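Local coordinates for Syntaxin1 (Monosiga brevicollis, PDB 2XHE), which probably acts as a SNAP receptor in membrane fusion, as syntaxins do, binding other SNARE proteins, at residues G101-I104 / R105-K109; S144-F147 / V148-M151; R54-I57 / E58-E61. All blocks are in the same frame, centred on the assembly; numbering follows the deposited sequence.

Contact 1 (G101-I104 / R105-K109); sequences GNKI and RADLK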
ATOM      1  N   GLY B 101       6.636  20.563 -25.116  1.00 85.67           N
ATOM      2  CA  GLY B 101       7.632  20.000 -24.226  1.00 86.17           C
ATOM      3  C   GLY B 101       8.532  21.046 -23.586  1.00 85.26           C
ATOM      4  O   GLY B 101       8.663  21.089 -22.364  1.00 87.45           O
ATOM      5  N   ASN B 102       9.152  21.890 -24.404  1.00 82.33           N
ATOM      6  CA  ASN B 102      10.066  22.906 -23.895  1.00 82.76           C
ATOM      7  C   ASN B 102       9.407  23.911 -22.961  1.00 78.77           C
ATOM      8  O   ASN B 102      10.036  24.394 -22.019  1.00 76.49           O
ATOM      9  CB  ASN B 102      10.787  23.616 -25.042  1.00 92.23           C
ATOM     10  CG  ASN B 102      11.784  22.712 -25.741  1.00107.50           C
ATOM     11  OD1 ASN B 102      11.730  22.531 -26.958  1.00113.28           O
ATOM     12  ND2 ASN B 102      12.692  22.116 -24.967  1.00107.58           N
ATOM     13  N   LYS B 103       8.143  24.230 -23.213  1.00 83.14           N
ATOM     14  CA  LYS B 103       7.441  25.152 -22.339  1.00 88.41           C
ATOM     15  C   LYS B 103       7.267  24.489 -20.980  1.00 85.71           C
ATOM     16  O   LYS B 103       7.584  25.078 -19.950  1.00 85.30           O
ATOM     17  CB  LYS B 103       6.085  25.557 -22.931  1.00 91.88           C
ATOM     18  CG  LYS B 103       5.814  27.076 -22.935  1.00 92.74           C
ATOM     19  CD  LYS B 103       5.626  27.643 -21.538  1.00 97.53           C
ATOM     20  CE  LYS B 103       6.349  28.978 -21.363  1.00106.13           C
ATOM     21  NZ  LYS B 103       5.754  30.082 -22.165  1.00116.34           N
ATOM     22  N   ILE B 104       6.770  23.256 -20.992  1.00 79.16           N
ATOM     23  CA  ILE B 104       6.594  22.477 -19.769  1.00 79.43           C
ATOM     24  C   ILE B 104       7.896  22.424 -18.984  1.00 77.68           C
ATOM     25  O   ILE B 104       7.905  22.596 -17.762  1.00 71.17           O
ATOM     26  CB  ILE B 104       6.146  21.029 -20.071  1.00 74.96           C
ATOM     27  CG1 ILE B 104       4.643  20.979 -20.350  1.00 73.33           C
ATOM     28  CG2 ILE B 104       6.470  20.129 -18.906  1.00 72.20           C
ATOM     29  CD1 ILE B 104       4.215  19.797 -21.197  1.00 68.57           C
ATOM     30  N   ARG B 105       8.997  22.193 -19.692  1.00 74.79           N
ATOM     31  CA  ARG B 105      10.288  22.105 -19.027  1.00 77.55           C
ATOM     32  C   ARG B 105      10.703  23.451 -18.431  1.00 81.22           C
ATOM     33  O   ARG B 105      11.295  23.513 -17.349  1.00 93.85           O
ATOM     34  CB  ARG B 105      11.374  21.518 -19.943  1.00 64.07           C
ATOM     35  CG  ARG B 105      12.759  21.604 -19.328  1.00 80.11           C
ATOM     36  CD  ARG B 105      13.636  20.451 -19.729  1.00 90.01           C
ATOM     37  NE  ARG B 105      13.715  20.303 -21.176  1.00 95.15           N
ATOM     38  CZ  ARG B 105      14.812  19.912 -21.815  1.00106.58           C
ATOM     39  NH1 ARG B 105      15.926  19.634 -21.132  1.00 98.92           N
ATOM     40  NH2 ARG B 105      14.800  19.802 -23.139  1.00113.04           N
ATOM     41  N   ALA B 106      10.374  24.529 -19.123  1.00 77.49           N
ATOM     42  CA  ALA B 106      10.758  25.847 -18.650  1.00 82.85           C
ATOM     43  C   ALA B 106       9.865  26.306 -17.501  1.00 89.61           C
ATOM     44  O   ALA B 106      10.326  26.988 -16.584  1.00 92.01           O
ATOM     45  CB  ALA B 106      10.740  26.845 -19.788  1.00 64.76           C
ATOM     46  N   ASP B 107       8.588  25.936 -17.557  1.00 87.17           N
ATOM     47  CA  ASP B 107       7.674  26.259 -16.472  1.00 91.06           C
ATOM     48  C   ASP B 107       8.085  25.475 -15.225  1.00 91.47           C
ATOM     49  O   ASP B 107       8.073  26.018 -14.124  1.00 95.83           O
ATOM     50  CB  ASP B 107       6.206  25.976 -16.845  1.00 94.55           C
ATOM     51  CG  ASP B 107       5.596  27.054 -17.750  1.00100.45           C
ATOM     52  OD1 ASP B 107       6.052  28.219 -17.720  1.00103.35           O
ATOM     53  OD2 ASP B 107       4.641  26.728 -18.492  1.00 98.32           O
ATOM     54  N   LEU B 108       8.460  24.205 -15.396  1.00 84.19           N
ATOM     55  CA  LEU B 108       8.952  23.413 -14.263  1.00 84.42           C
ATOM     56  C   LEU B 108      10.208  24.038 -13.648  1.00 95.04           C
ATOM     57  O   LEU B 108      10.215  24.363 -12.460  1.00 98.00           O
ATOM     58  CB  LEU B 108       9.215  21.957 -14.657  1.00 77.03           C
ATOM     59  CG  LEU B 108       7.965  21.108 -14.876  1.00 74.76           C
ATOM     60  CD1 LEU B 108       8.322  19.690 -15.303  1.00 67.09           C
ATOM     61  CD2 LEU B 108       7.063  21.119 -13.641  1.00 65.24           C
ATOM     62  N   LYS B 109      11.256  24.216 -14.454  1.00 94.07           N
ATOM     63  CA  LYS B 109      12.487  24.843 -13.973  1.00 86.55           C
ATOM     64  C   LYS B 109      12.204  26.147 -13.251  1.00 85.38           C
ATOM     65  O   LYS B 109      12.758  26.404 -12.186  1.00 87.11           O
ATOM     66  CB  LYS B 109      13.502  25.053 -15.100  1.00 91.93           C
ATOM     67  CG  LYS B 109      14.392  23.835 -15.335  1.00110.52           C
ATOM     68  CD  LYS B 109      15.347  24.023 -16.503  1.00123.01           C
ATOM     69  CE  LYS B 109      16.102  22.730 -16.804  1.00127.69           C
ATOM     70  NZ  LYS B 109      16.965  22.848 -18.016  1.00129.61           N
TER
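I104 and L108 lie side by side one turn apart on helix 80-116 and point the same way, with CG2 of I104 4.1 Å from CD1 of L108. In I104 the CG2 branch lies opposite the backbone N and beside the carbonyl carbon, while CG1 stands anti to the carbonyl carbon, beside the backbone N (chi1 -80°). This placement turns CG2 along the helix toward L108 and lets CG1 lead its CD1 toward helix 44-72. K103 and D107, also four apart, cross with aliphatic carbon against carboxylate: CD of K103 is 3.3 Å from OD2 of D107. Bends at chi2, chi3 and chi4 leave the ammonium aside, NZ of K103 standing 4.8 Å from OD1 of D107. The carboxylate is instead claimed by helix 44-72, OD1 by R49 and OD2 by R52, both in salt bridges. R105 runs beside N102, its guanidinium plane only 22° from that of the amide. With CG set opposite the backbone N (chi1 172°) and further bends at chi2 and chi3, the R105 chain delivers NH1 to D235 and E231 of helix 214-237. Beneath these side chains run the i to i+4 backbone bonds, among them D107 N to K103 O at 2.7 Å and R105 N to G101 O at 2.9 Å. The chemistry is thus sorted around the helix: an aliphatic pair faces the interior, while a carboxylate and a guanidinium reach different neighbouring helices. Because D107 and R105 each meet opposite charges on another helix, both are likely to favour their ionised forms.

Contact 2 (S144-F147 / V148-M151); sequences SRKF and VKVM
F147 lays one face of its ring over the side chain of M151, one helical turn further along helix 131-171. The methylene leads the approach: CG of M151 is 3.3 Å from CE1 of F147 and lies over the face. The sulfur follows obliquely, SD of M151 sitting 4.6 Å from the centroid of the F147 ring and 52° off its normal, an oblique Met-aromatic contact. The ring gets there because CG of F147 stands opposite its own backbone N (chi1 -174°), beside the carbonyl carbon. In M151 chi1 (-67°) sets CG beside the backbone N and against the ring, and the bends beyond it carry SD off to the slant. A second set of contacts is made by the lysine chains. CE of K146 passes CG2 of V150 at 3.8 Å, the two side chains crossing at a slant. NZ of K146 meets the aliphatic part of K149, while the two ammonium nitrogens, NZ of K146 and NZ of K149, remain 4.8 Å apart. Backbone bonds join the turns, M151 N to F147 O at 2.9 Å and V148 N to S144 O at 3.0 Å. An alanine in place of F147 would remove the ring, and is likely to open a gap between M151 and helix 80-116 and leave the methionine sulfur without its aromatic partner. R145, on the outer side, packs on an acidic side chain of the other protein chain. The buried side of this turn is shared among three helices. F147 reaches helix 80-116 and M232 of helix 214-237, M151 packs on L229, M232 and F233 of helix 214-237, and V150 faces helix 44-72 near E61 and I64.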
ATOM      1  N   SER B 144       6.216  16.916 -12.602  1.00 65.22           N
ATOM      2  CA  SER B 144       7.465  16.450 -13.178  1.00 72.63           C
ATOM      3  C   SER B 144       7.369  14.960 -13.472  1.00 68.80           C
ATOM      4  O   SER B 144       7.786  14.500 -14.531  1.00 65.84           O
ATOM      5  CB  SER B 144       8.623  16.744 -12.243  1.00 72.61           C
ATOM      6  OG  SER B 144       8.720  18.134 -12.022  1.00 75.57           O
ATOM      7  N   ARG B 145       6.796  14.209 -12.540  1.00 64.12           N
ATOM      8  CA  ARG B 145       6.582  12.789 -12.764  1.00 63.19           C
ATOM      9  C   ARG B 145       5.623  12.591 -13.924  1.00 60.77           C
ATOM     10  O   ARG B 145       5.966  11.922 -14.899  1.00 75.55           O
ATOM     11  CB  ARG B 145       6.104  12.066 -11.490  1.00 72.68           C
ATOM     12  CG  ARG B 145       7.197  11.881 -10.414  1.00 69.55           C
ATOM     13  CD  ARG B 145       6.772  10.946  -9.250  1.00105.68           C
ATOM     14  NE  ARG B 145       5.757  11.538  -8.375  1.00118.86           N
ATOM     15  CZ  ARG B 145       5.975  12.555  -7.536  1.00126.66           C
ATOM     16  NH1 ARG B 145       7.183  13.114  -7.451  1.00122.03           N
ATOM     17  NH2 ARG B 145       4.979  13.023  -6.783  1.00124.21           N
ATOM     18  N   LYS B 146       4.434  13.183 -13.834  1.00 62.26           N
ATOM     19  CA  LYS B 146       3.451  13.093 -14.922  1.00 67.66           C
ATOM     20  C   LYS B 146       4.123  13.388 -16.265  1.00 73.63           C
ATOM     21  O   LYS B 146       3.897  12.675 -17.239  1.00 81.02           O
ATOM     22  CB  LYS B 146       2.247  14.016 -14.679  1.00 76.41           C
ATOM     23  CG  LYS B 146       1.066  13.819 -15.636  1.00105.03           C
ATOM     24  CD  LYS B 146       0.405  12.444 -15.492  1.00128.55           C
ATOM     25  CE  LYS B 146       0.839  11.471 -16.596  1.00137.26           C
ATOM     26  NZ  LYS B 146       0.363  10.067 -16.365  1.00141.30           N
ATOM     27  N   PHE B 147       4.979  14.409 -16.296  1.00 67.27           N
ATOM     28  CA  PHE B 147       5.716  14.769 -17.506  1.00 70.94           C
ATOM     29  C   PHE B 147       6.680  13.691 -18.051  1.00 78.26           C
ATOM     30  O   PHE B 147       6.600  13.338 -19.231  1.00 77.96           O
ATOM     31  CB  PHE B 147       6.444  16.109 -17.334  1.00 68.31           C
ATOM     32  CG  PHE B 147       7.108  16.588 -18.589  1.00 72.00           C
ATOM     33  CD1 PHE B 147       6.405  16.637 -19.780  1.00 77.62           C
ATOM     34  CD2 PHE B 147       8.433  16.977 -18.589  1.00 67.89           C
ATOM     35  CE1 PHE B 147       7.014  17.066 -20.943  1.00 73.21           C
ATOM     36  CE2 PHE B 147       9.045  17.410 -19.751  1.00 61.63           C
ATOM     37  CZ  PHE B 147       8.340  17.448 -20.924  1.00 69.33           C
ATOM     38  N   VAL B 148       7.583  13.184 -17.207  1.00 78.51           N
ATOM     39  CA  VAL B 148       8.540  12.143 -17.610  1.00 73.05           C
ATOM     40  C   VAL B 148       7.803  10.896 -18.115  1.00 78.06           C
ATOM     41  O   VAL B 148       8.239  10.243 -19.072  1.00 77.77           O
ATOM     42  CB  VAL B 148       9.535  11.773 -16.446  1.00 63.37           C
ATOM     43  CG1 VAL B 148      10.365  10.508 -16.761  1.00 57.05           C
ATOM     44  CG2 VAL B 148      10.473  12.937 -16.126  1.00 61.32           C
ATOM     45  N   LYS B 149       6.676  10.581 -17.482  1.00 73.27           N
ATOM     46  CA  LYS B 149       5.894   9.409 -17.865  1.00 73.41           C
ATOM     47  C   LYS B 149       5.232   9.576 -19.226  1.00 82.73           C
ATOM     48  O   LYS B 149       5.175   8.626 -19.994  1.00 91.29           O
ATOM     49  CB  LYS B 149       4.854   9.064 -16.793  1.00 84.36           C
ATOM     50  CG  LYS B 149       3.947   7.890 -17.147  1.00101.54           C
ATOM     51  CD  LYS B 149       2.831   7.696 -16.110  1.00116.59           C
ATOM     52  CE  LYS B 149       3.356   7.132 -14.777  1.00122.32           C
ATOM     53  NZ  LYS B 149       3.973   8.142 -13.859  1.00118.14           N
ATOM     54  N   VAL B 150       4.735  10.779 -19.523  1.00 92.00           N
ATOM     55  CA  VAL B 150       4.124  11.062 -20.826  1.00 92.05           C
ATOM     56  C   VAL B 150       5.180  11.043 -21.902  1.00 79.27           C
ATOM     57  O   VAL B 150       4.987  10.454 -22.962  1.00 81.55           O
ATOM     58  CB  VAL B 150       3.388  12.438 -20.898  1.00 75.73           C
ATOM     59  CG1 VAL B 150       2.846  12.659 -22.290  1.00 78.28           C
ATOM     60  CG2 VAL B 150       2.232  12.488 -19.926  1.00 84.17           C
ATOM     61  N   MET B 151       6.299  11.692 -21.629  1.00 73.92           N
ATOM     62  CA  MET B 151       7.364  11.758 -22.617  1.00 78.12           C
ATOM     63  C   MET B 151       7.953  10.387 -22.872  1.00 84.48           C
ATOM     64  O   MET B 151       8.501  10.122 -23.934  1.00 91.51           O
ATOM     65  CB  MET B 151       8.450  12.742 -22.192  1.00 70.80           C
ATOM     66  CG  MET B 151       7.954  14.181 -22.170  1.00 79.70           C
ATOM     67  SD  MET B 151       6.976  14.624 -23.640  1.00100.54           S
ATOM     68  CE  MET B 151       8.274  15.176 -24.749  1.00 66.65           C
TER

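Contact 3 (R54-I57 / E58-E61); sequences RDNI and EDIE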
ATOM      1  N   ARG B  54      -0.461  21.115 -16.853  1.00 79.59           N
ATOM      2  CA  ARG B  54      -1.474  20.066 -16.984  1.00 78.19           C
ATOM      3  C   ARG B  54      -2.023  20.062 -18.408  1.00 85.50           C
ATOM      4  O   ARG B  54      -2.019  19.028 -19.078  1.00 89.96           O
ATOM      5  CB  ARG B  54      -2.624  20.230 -15.986  1.00 66.86           C
ATOM      6  CG  ARG B  54      -2.224  20.171 -14.533  1.00 61.67           C
ATOM      7  CD  ARG B  54      -3.344  19.629 -13.668  1.00 66.02           C
ATOM      8  NE  ARG B  54      -2.783  18.904 -12.538  1.00 81.40           N
ATOM      9  CZ  ARG B  54      -2.095  19.479 -11.558  1.00 89.77           C
ATOM     10  NH1 ARG B  54      -1.917  20.798 -11.572  1.00 84.49           N
ATOM     11  NH2 ARG B  54      -1.586  18.738 -10.569  1.00 85.74           N
ATOM     12  N   ASP B  55      -2.477  21.229 -18.865  1.00 90.33           N
ATOM     13  CA  ASP B  55      -3.047  21.374 -20.210  1.00 92.37           C
ATOM     14  C   ASP B  55      -2.098  20.951 -21.334  1.00 85.69           C
ATOM     15  O   ASP B  55      -2.494  20.203 -22.227  1.00 69.15           O
ATOM     16  CB  ASP B  55      -3.554  22.802 -20.450  1.00 97.68           C
ATOM     17  CG  ASP B  55      -4.897  23.071 -19.784  1.00111.91           C
ATOM     18  OD1 ASP B  55      -5.570  22.099 -19.380  1.00115.78           O
ATOM     19  OD2 ASP B  55      -5.273  24.258 -19.665  1.00116.12           O
ATOM     20  N   ASN B  56      -0.856  21.427 -21.291  1.00 82.32           N
ATOM     21  CA  ASN B  56       0.134  21.032 -22.283  1.00 79.03           C
ATOM     22  C   ASN B  56       0.349  19.524 -22.282  1.00 92.19           C
ATOM     23  O   ASN B  56       0.403  18.908 -23.354  1.00100.02           O
ATOM     24  CB  ASN B  56       1.469  21.733 -22.036  1.00 86.10           C
ATOM     25  CG  ASN B  56       1.431  23.204 -22.370  1.00 91.96           C
ATOM     26  OD1 ASN B  56       0.432  23.713 -22.873  1.00 99.81           O
ATOM     27  ND2 ASN B  56       2.528  23.900 -22.099  1.00 91.63           N
ATOM     28  N   ILE B  57       0.488  18.940 -21.084  1.00 85.88           N
ATOM     29  CA  ILE B  57       0.677  17.494 -20.938  1.00 81.21           C
ATOM     30  C   ILE B  57      -0.449  16.726 -21.638  1.00 79.01           C
ATOM     31  O   ILE B  57      -0.184  15.859 -22.474  1.00 75.83           O
ATOM     32  CB  ILE B  57       0.795  17.051 -19.450  1.00 81.02           C
ATOM     33  CG1 ILE B  57       2.162  17.399 -18.875  1.00 75.95           C
ATOM     34  CG2 ILE B  57       0.596  15.548 -19.288  1.00 72.00           C
ATOM     35  CD1 ILE B  57       2.248  17.131 -17.391  1.00 72.95           C
ATOM     36  N   GLU B  58      -1.699  17.052 -21.308  1.00 77.50           N
ATOM     37  CA  GLU B  58      -2.850  16.462 -22.004  1.00 88.40           C
ATOM     38  C   GLU B  58      -2.764  16.644 -23.531  1.00 95.22           C
ATOM     39  O   GLU B  58      -3.001  15.703 -24.288  1.00 95.82           O
ATOM     40  CB  GLU B  58      -4.174  17.020 -21.471  1.00 92.64           C
ATOM     41  CG  GLU B  58      -4.461  16.705 -20.011  1.00116.25           C
ATOM     42  CD  GLU B  58      -5.862  17.135 -19.580  1.00141.31           C
ATOM     43  OE1 GLU B  58      -6.712  17.398 -20.462  1.00144.43           O
ATOM     44  OE2 GLU B  58      -6.116  17.205 -18.356  1.00152.80           O
ATOM     45  N   ASP B  59      -2.421  17.851 -23.979  1.00 95.48           N
ATOM     46  CA  ASP B  59      -2.213  18.105 -25.401  1.00 90.94           C
ATOM     47  C   ASP B  59      -1.194  17.126 -25.972  1.00 87.98           C
ATOM     48  O   ASP B  59      -1.491  16.400 -26.925  1.00 77.50           O
ATOM     49  CB  ASP B  59      -1.754  19.546 -25.642  1.00100.41           C
ATOM     50  CG  ASP B  59      -2.900  20.555 -25.550  1.00120.53           C
ATOM     51  OD1 ASP B  59      -4.080  20.131 -25.585  1.00122.92           O
ATOM     52  OD2 ASP B  59      -2.619  21.773 -25.444  1.00123.34           O
ATOM     53  N   ILE B  60       0.001  17.103 -25.382  1.00 83.18           N
ATOM     54  CA  ILE B  60       1.037  16.167 -25.801  1.00 81.64           C
ATOM     55  C   ILE B  60       0.517  14.723 -25.845  1.00 89.12           C
ATOM     56  O   ILE B  60       0.794  13.990 -26.794  1.00 83.61           O
ATOM     57  CB  ILE B  60       2.282  16.242 -24.899  1.00 83.82           C
ATOM     58  CG1 ILE B  60       2.874  17.649 -24.912  1.00 86.01           C
ATOM     59  CG2 ILE B  60       3.331  15.232 -25.337  1.00 77.13           C
ATOM     60  CD1 ILE B  60       4.274  17.710 -24.315  1.00 79.06           C
ATOM     61  N   GLU B  61      -0.244  14.318 -24.827  1.00 95.81           N
ATOM     62  CA  GLU B  61      -0.796  12.962 -24.775  1.00 95.25           C
ATOM     63  C   GLU B  61      -1.596  12.605 -26.019  1.00108.41           C
ATOM     64  O   GLU B  61      -1.451  11.509 -26.555  1.00116.30           O
ATOM     65  CB  GLU B  61      -1.665  12.761 -23.536  1.00 90.73           C
ATOM     66  CG  GLU B  61      -0.872  12.523 -22.272  1.00107.54           C
ATOM     67  CD  GLU B  61      -1.696  11.875 -21.184  1.00119.43           C
ATOM     68  OE1 GLU B  61      -1.699  10.624 -21.115  1.00119.42           O
ATOM     69  OE2 GLU B  61      -2.338  12.613 -20.403  1.00123.86           O
TER
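I57 and E61 meet through the main chain, E61 N donating to I57 O at 2.8 Å. The same i to i+4 pattern links I60 N to N56 O at 2.7 Å and E58 N to R54 O at 3.0 Å, both almost straight, with N-H...O angles of 176°. Side-chain carbons make a second class of contact, each resting against a carbonyl oxygen of the turn before. CG1 of I60 lies 3.2 Å from O of N56, placed there by standing beside its own backbone N (chi1 -59°), and CG of E61 comes 3.4 Å from O of I57. Charged groups form a third, looser class. The carboxylates of D55 and E58 approach no nearer than 5.0 Å, OD1 to OE1, while R54 turns away to bond Q139 through NH1 and to pack on an aromatic side chain of the partner protein. Apolar I57 and I60 on one side, with acidic E58 exposed to the outside and D59 at the margin, beside L100 of helix 80-116, give the amphipathic pattern of a bundle helix, consistent with the N-terminal three-helix Habc domain of syntaxins.

From the N terminus, contact 3 comes first, on helix 44-72, then contact 1 on helix 80-116 and contact 2 on helix 131-171. Each is confined to adjacent turns of one helix, so none closes a loop, and the three follow in series without nesting or crossing. Successive helices run antiparallel, and the three contacts lie at about the same level of the bundle, so they touch. I104 of contact 1 sets CD1 against N56 and I60 of contact 3 and CG2 against F147 of contact 2, while V150 of contact 2 meets I57 of contact 3. Together they form one layer of the three-helix bundle, which helix 214-237 joins through M232, an arrangement consistent with closed syntaxin.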